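PDB 4OTE: lipoprotein from Clostridium difficile, which probably binds methionine outside the cell as the substrate-binding lipoprotein of a transport system, and also carries bound zinc ions. Local coordinates for residues R226-I229 / E230-Y233; K152-D155 / I156-P160. All blocks are in the same frame, centred on the assembly; numbering follows the deposited sequence.

Contact 1 (R226-I229 / E230-Y233); sequences RSLI and EEKY
Arg226 to Tyr233 form the last two turns of helix 223-233, and side chains one turn apart meet along it. Four regular i to i+4 backbone bonds hold the turns together. The shortest runs from Glu231 N to Ser227 O, 2.8 Å. The outermost pairs are Glu230 N with Arg226 O at 3.0 Å and Tyr233 N with Ile229 O at 2.9 Å.

Arg226 and Glu230 lie side by side and point the same way. Glu230 OE1 rests on the aliphatic part of the arginine, 3.7 Å from Arg226 CG. The charged ends do not pair: Arg226 NE and Glu230 OE1 are 5.5 Å apart, with the guanidinium and carboxylate planes 89° apart. The guanidinium instead makes salt bridges to Asp223 and the C-terminal carboxylate of Phe241.

Ser227 and Glu231 are linked through a water. The water donates to Glu231 OE1 at 2.9 Å and is hydrogen-bonded to Ser227 OG at 3.3 Å. Ser227 OG also bonds to Lys224 O, one turn back. The glutamate reaches the water with an unusual chi1 of 94°, followed by an extended chain. Its other oxygen, Glu231 OE2, lies 3.9 Å from methyl CD2 of Leu228, which is buried and packs on Leu23 and Glu22.

CB and CG of Lys232 lie against Leu228 O, while NZ bonds to Glu18. Lys232 CB also sits over one face of the Tyr233 ring, offset toward the rim. Glu18 and Glu22 bind a zinc ion, so Lys232 is a second-shell residue there. Its positive charge probably offsets part of the negative charge of that site. The polar ends thus tie this helix to helix 13-22 and to the C-terminus, while the Glu230 carboxylate meets methylenes of Arg226, without a direct charge pair.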
loop_
_atom_site.group_PDB
_atom_site.type_symbol
_atom_site.label_atom_id
_atom_site.label_comp_id
_atom_site.label_asym_id
_atom_site.label_seq_id
_atom_site.Cartn_x
_atom_site.Cartn_y
_atom_site.Cartn_z
ATOM N N ARG A 226 -13.582 -10.514 -4.763
ATOM C CA ARG A 226 -12.672 -10.635 -5.904
ATOM C C ARG A 226 -13.181 -9.820 -7.089
ATOM O O ARG A 226 -12.425 -9.058 -7.686
ATOM C CB ARG A 226 -12.479 -12.101 -6.324
ATOM C CG ARG A 226 -11.335 -12.289 -7.315
ATOM C CD ARG A 226 -11.232 -13.704 -7.849
ATOM N NE ARG A 226 -10.982 -14.681 -6.790
ATOM C CZ ARG A 226 -11.862 -15.578 -6.333
ATOM N NH1 ARG A 226 -13.098 -15.659 -6.827
ATOM N NH2 ARG A 226 -11.500 -16.414 -5.364
ATOM N N SER A 227 -14.459 -9.978 -7.421
ATOM C CA SER A 227 -15.044 -9.261 -8.554
ATOM C C SER A 227 -15.091 -7.750 -8.307
ATOM O O SER A 227 -14.868 -6.972 -9.230
ATOM C CB SER A 227 -16.436 -9.807 -8.901
ATOM O OG SER A 227 -17.336 -9.642 -7.827
ATOM N N LEU A 228 -15.353 -7.336 -7.068
ATOM C CA LEU A 228 -15.327 -5.906 -6.719
ATOM C C LEU A 228 -13.954 -5.288 -6.959
ATOM O O LEU A 228 -13.848 -4.196 -7.521
ATOM C CB LEU A 228 -15.722 -5.678 -5.256
ATOM C CG LEU A 228 -17.205 -5.798 -4.903
ATOM C CD1 LEU A 228 -17.365 -5.864 -3.392
ATOM C CD2 LEU A 228 -18.014 -4.653 -5.494
ATOM N N ILE A 229 -12.906 -5.979 -6.517
ATOM C CA ILE A 229 -11.535 -5.502 -6.718
ATOM C C ILE A 229 -11.222 -5.388 -8.206
ATOM O O ILE A 229 -10.703 -4.371 -8.661
ATOM C CB ILE A 229 -10.498 -6.430 -6.052
ATOM C CG1 ILE A 229 -10.577 -6.300 -4.529
ATOM C CG2 ILE A 229 -9.085 -6.111 -6.538
ATOM C CD1 ILE A 229 -10.000 -7.489 -3.791
ATOM N N GLU A 230 -11.537 -6.440 -8.952
ATOM C CA GLU A 230 -11.242 -6.471 -10.379
ATOM C C GLU A 230 -12.027 -5.424 -11.161
ATOM O O GLU A 230 -11.471 -4.780 -12.045
ATOM C CB GLU A 230 -11.483 -7.866 -10.951
ATOM C CG GLU A 230 -10.445 -8.877 -10.487
ATOM C CD GLU A 230 -10.576 -10.208 -11.190
ATOM O OE1 GLU A 230 -11.475 -10.994 -10.830
ATOM O OE2 GLU A 230 -9.765 -10.471 -12.100
ATOM N N GLU A 231 -13.301 -5.236 -10.825
ATOM C CA GLU A 231 -14.134 -4.274 -11.550
ATOM C C GLU A 231 -13.734 -2.818 -11.257
ATOM O O GLU A 231 -13.760 -1.985 -12.157
ATOM C CB GLU A 231 -15.636 -4.518 -11.298
ATOM C CG GLU A 231 -16.280 -3.712 -10.174
ATOM C CD GLU A 231 -17.712 -4.150 -9.871
ATOM O OE1 GLU A 231 -18.129 -5.231 -10.341
ATOM O OE2 GLU A 231 -18.428 -3.412 -9.159
ATOM N N LYS A 232 -13.346 -2.518 -10.020
ATOM C CA LYS A 232 -12.999 -1.143 -9.640
ATOM C C LYS A 232 -11.561 -0.744 -9.976
ATOM O O LYS A 232 -11.309 0.399 -10.352
ATOM C CB LYS A 232 -13.249 -0.914 -8.151
ATOM C CG LYS A 232 -14.716 -0.943 -7.762
ATOM C CD LYS A 232 -14.878 -0.768 -6.259
ATOM C CE LYS A 232 -16.340 -0.702 -5.854
ATOM N NZ LYS A 232 -16.928 0.643 -6.102
ATOM N N TYR A 233 -10.620 -1.670 -9.840
ATOM C CA TYR A 233 -9.204 -1.328 -9.958
ATOM C C TYR A 233 -8.512 -1.883 -11.202
ATOM O O TYR A 233 -7.446 -1.401 -11.574
ATOM C CB TYR A 233 -8.477 -1.719 -8.674
ATOM C CG TYR A 233 -9.055 -0.982 -7.495
ATOM C CD1 TYR A 233 -8.916 0.396 -7.387
ATOM C CD2 TYR A 233 -9.784 -1.647 -6.513
ATOM C CE1 TYR A 233 -9.465 1.092 -6.327
ATOM C CE2 TYR A 233 -10.334 -0.961 -5.445
ATOM C CZ TYR A 233 -10.172 0.410 -5.359
ATOM O OH TYR A 233 -10.713 1.108 -4.309
HETATM O O HOH W 1 -19.151 -6.925 -8.166
#

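Contact 2 (K152-D155 / I156-P160); sequences KELD and IAQIP
Asp155 follows the end of strand 150-154 and bends the chain sharply, so that the residues after it fold against Leu154 and Asp155. Ile156 comes first. Its CG2 lies 3.6 Å from Asp155 OD1, and its side chain reaches Tyr42 and Asp172, both part of the selenomethionine pocket.

Ala157 follows, and its N-H closes an Asx turn. Ala157 N donates to Asp155 OD1 at 3.3 Å, with a nearly straight N-H...O angle of 169°. The donor meets the oxygen from above the carboxylate plane, 43° out of it. The aspartate CG stands opposite the backbone N (chi1 -170°), which swings the carboxylate forward over the turn.

Gln158 closes a type I beta turn, Asp155 to Gln158, that overlaps the Asx turn. Gln158 N bonds to Asp155 O at 2.9 Å, again from above the carbonyl plane. The glutamine chain then folds back over the aspartate, with its CD 4.0 Å from Asp155 CB. It crosses Leu154 at about a right angle, and Gln158 OE1 comes to 3.6 Å from methyl Leu154 CD2.

Ile159 is the buried residue. Its CG1 packs on Leu154 CB at 4.2 Å and lies 3.6 Å from Asp155 O. Beyond the turn it packs on Ala169 and Ile171 of strand 168-171.

Asp155 thus supplies both acceptors of the turn, one from the backbone and one from the carboxylate. Two N-H groups of the turn are satisfied locally, and Ile156 is set next to the pocket residues Tyr42 and Asp172.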
loop_
_atom_site.group_PDB
_atom_site.type_symbol
_atom_site.label_atom_id
_atom_site.label_comp_id
_atom_site.label_asym_id
_atom_site.label_seq_id
_atom_site.Cartn_x
_atom_site.Cartn_y
_atom_site.Cartn_z
ATOM N N LYS A 152 14.362 12.986 -4.430
ATOM C CA LYS A 152 13.733 13.923 -3.511
ATOM C C LYS A 152 12.942 13.132 -2.475
ATOM O O LYS A 152 11.884 12.582 -2.782
ATOM C CB LYS A 152 12.823 14.872 -4.289
ATOM C CG LYS A 152 12.300 16.051 -3.492
ATOM C CD LYS A 152 11.620 17.054 -4.411
ATOM C CE LYS A 152 11.156 18.288 -3.656
ATOM N NZ LYS A 152 10.525 19.275 -4.572
ATOM N N GLU A 153 13.475 13.054 -1.256
ATOM C CA GLU A 153 12.843 12.288 -0.178
ATOM C C GLU A 153 11.789 13.140 0.525
ATOM O O GLU A 153 12.110 14.183 1.092
ATOM C CB GLU A 153 13.894 11.780 0.816
ATOM C CG GLU A 153 14.776 10.672 0.246
ATOM C CD GLU A 153 16.022 10.394 1.073
ATOM O OE1 GLU A 153 16.617 11.347 1.620
ATOM O OE2 GLU A 153 16.422 9.213 1.161
ATOM N N LEU A 154 10.535 12.689 0.476
ATOM C CA LEU A 154 9.396 13.454 0.990
ATOM C C LEU A 154 8.500 12.613 1.889
ATOM O O LEU A 154 8.565 11.382 1.874
ATOM C CB LEU A 154 8.552 13.977 -0.176
ATOM C CG LEU A 154 9.219 14.971 -1.129
ATOM C CD1 LEU A 154 8.383 15.147 -2.390
ATOM C CD2 LEU A 154 9.445 16.305 -0.434
ATOM N N ASP A 155 7.661 13.298 2.668
ATOM C CA ASP A 155 6.561 12.654 3.379
ATOM C C ASP A 155 5.612 12.114 2.323
ATOM O O ASP A 155 5.313 12.801 1.344
ATOM C CB ASP A 155 5.832 13.660 4.280
ATOM C CG ASP A 155 4.821 13.001 5.223
ATOM O OD1 ASP A 155 4.203 11.973 4.863
ATOM O OD2 ASP A 155 4.632 13.534 6.338
ATOM N N ILE A 156 5.148 10.883 2.526
ATOM C CA ILE A 156 4.287 10.200 1.558
ATOM C C ILE A 156 3.084 11.041 1.120
ATOM O O ILE A 156 2.675 10.979 -0.036
ATOM C CB ILE A 156 3.812 8.830 2.103
ATOM C CG1 ILE A 156 3.099 8.032 1.011
ATOM C CG2 ILE A 156 2.912 8.996 3.323
ATOM C CD1 ILE A 156 2.937 6.569 1.357
ATOM N N ALA A 157 2.527 11.825 2.040
ATOM C CA ALA A 157 1.356 12.660 1.740
ATOM C C ALA A 157 1.654 13.797 0.755
ATOM O O ALA A 157 0.745 14.309 0.106
ATOM C CB ALA A 157 0.768 13.223 3.025
ATOM N N GLN A 158 2.920 14.186 0.646
ATOM C CA GLN A 158 3.322 15.289 -0.224
ATOM C C GLN A 158 3.607 14.871 -1.672
ATOM O O GLN A 158 3.669 15.722 -2.560
ATOM C CB GLN A 158 4.567 15.966 0.348
ATOM C CG GLN A 158 4.357 16.581 1.722
ATOM C CD GLN A 158 5.633 17.143 2.323
ATOM O OE1 GLN A 158 6.742 16.837 1.876
ATOM N NE2 GLN A 158 5.480 17.966 3.354
ATOM N N ILE A 159 3.766 13.573 -1.918
ATOM C CA ILE A 159 4.321 13.112 -3.193
ATOM C C ILE A 159 3.402 13.354 -4.400
ATOM O O ILE A 159 3.891 13.745 -5.460
ATOM C CB ILE A 159 4.777 11.634 -3.139
ATOM C CG1 ILE A 159 5.780 11.425 -1.998
ATOM C CG2 ILE A 159 5.428 11.235 -4.457
ATOM C CD1 ILE A 159 6.191 9.985 -1.783
ATOM N N PRO A 160 2.081 13.131 -4.257
ATOM C CA PRO A 160 1.199 13.419 -5.392
ATOM C C PRO A 160 1.293 14.863 -5.908
ATOM O O PRO A 160 1.360 15.079 -7.120
ATOM C CB PRO A 160 -0.193 13.124 -4.833
ATOM C CG PRO A 160 0.046 12.087 -3.791
ATOM C CD PRO A 160 1.353 12.472 -3.157
#

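Contact 2 comes first along the chain and closes before contact 1 opens. Their centres are about 28 Å apart, on opposite sides of the chain's centre, and their nearest atoms are about 15 Å apart. The two share no helix or sheet. Residues 152-160 span the end of strand 150-154, an outermost strand of the five-stranded sheet, and the turn after it. Residues 226-233 lie on a late helix, packed against helix 13-22 and strand 238-239 of the seven-stranded sheet. This fits the two-lobed fold of periplasmic binding proteins, with selenomethionine held between the lobes. Contact 2 lies near that ligand, whereas contact 1 neighbours a zinc site on the other lobe.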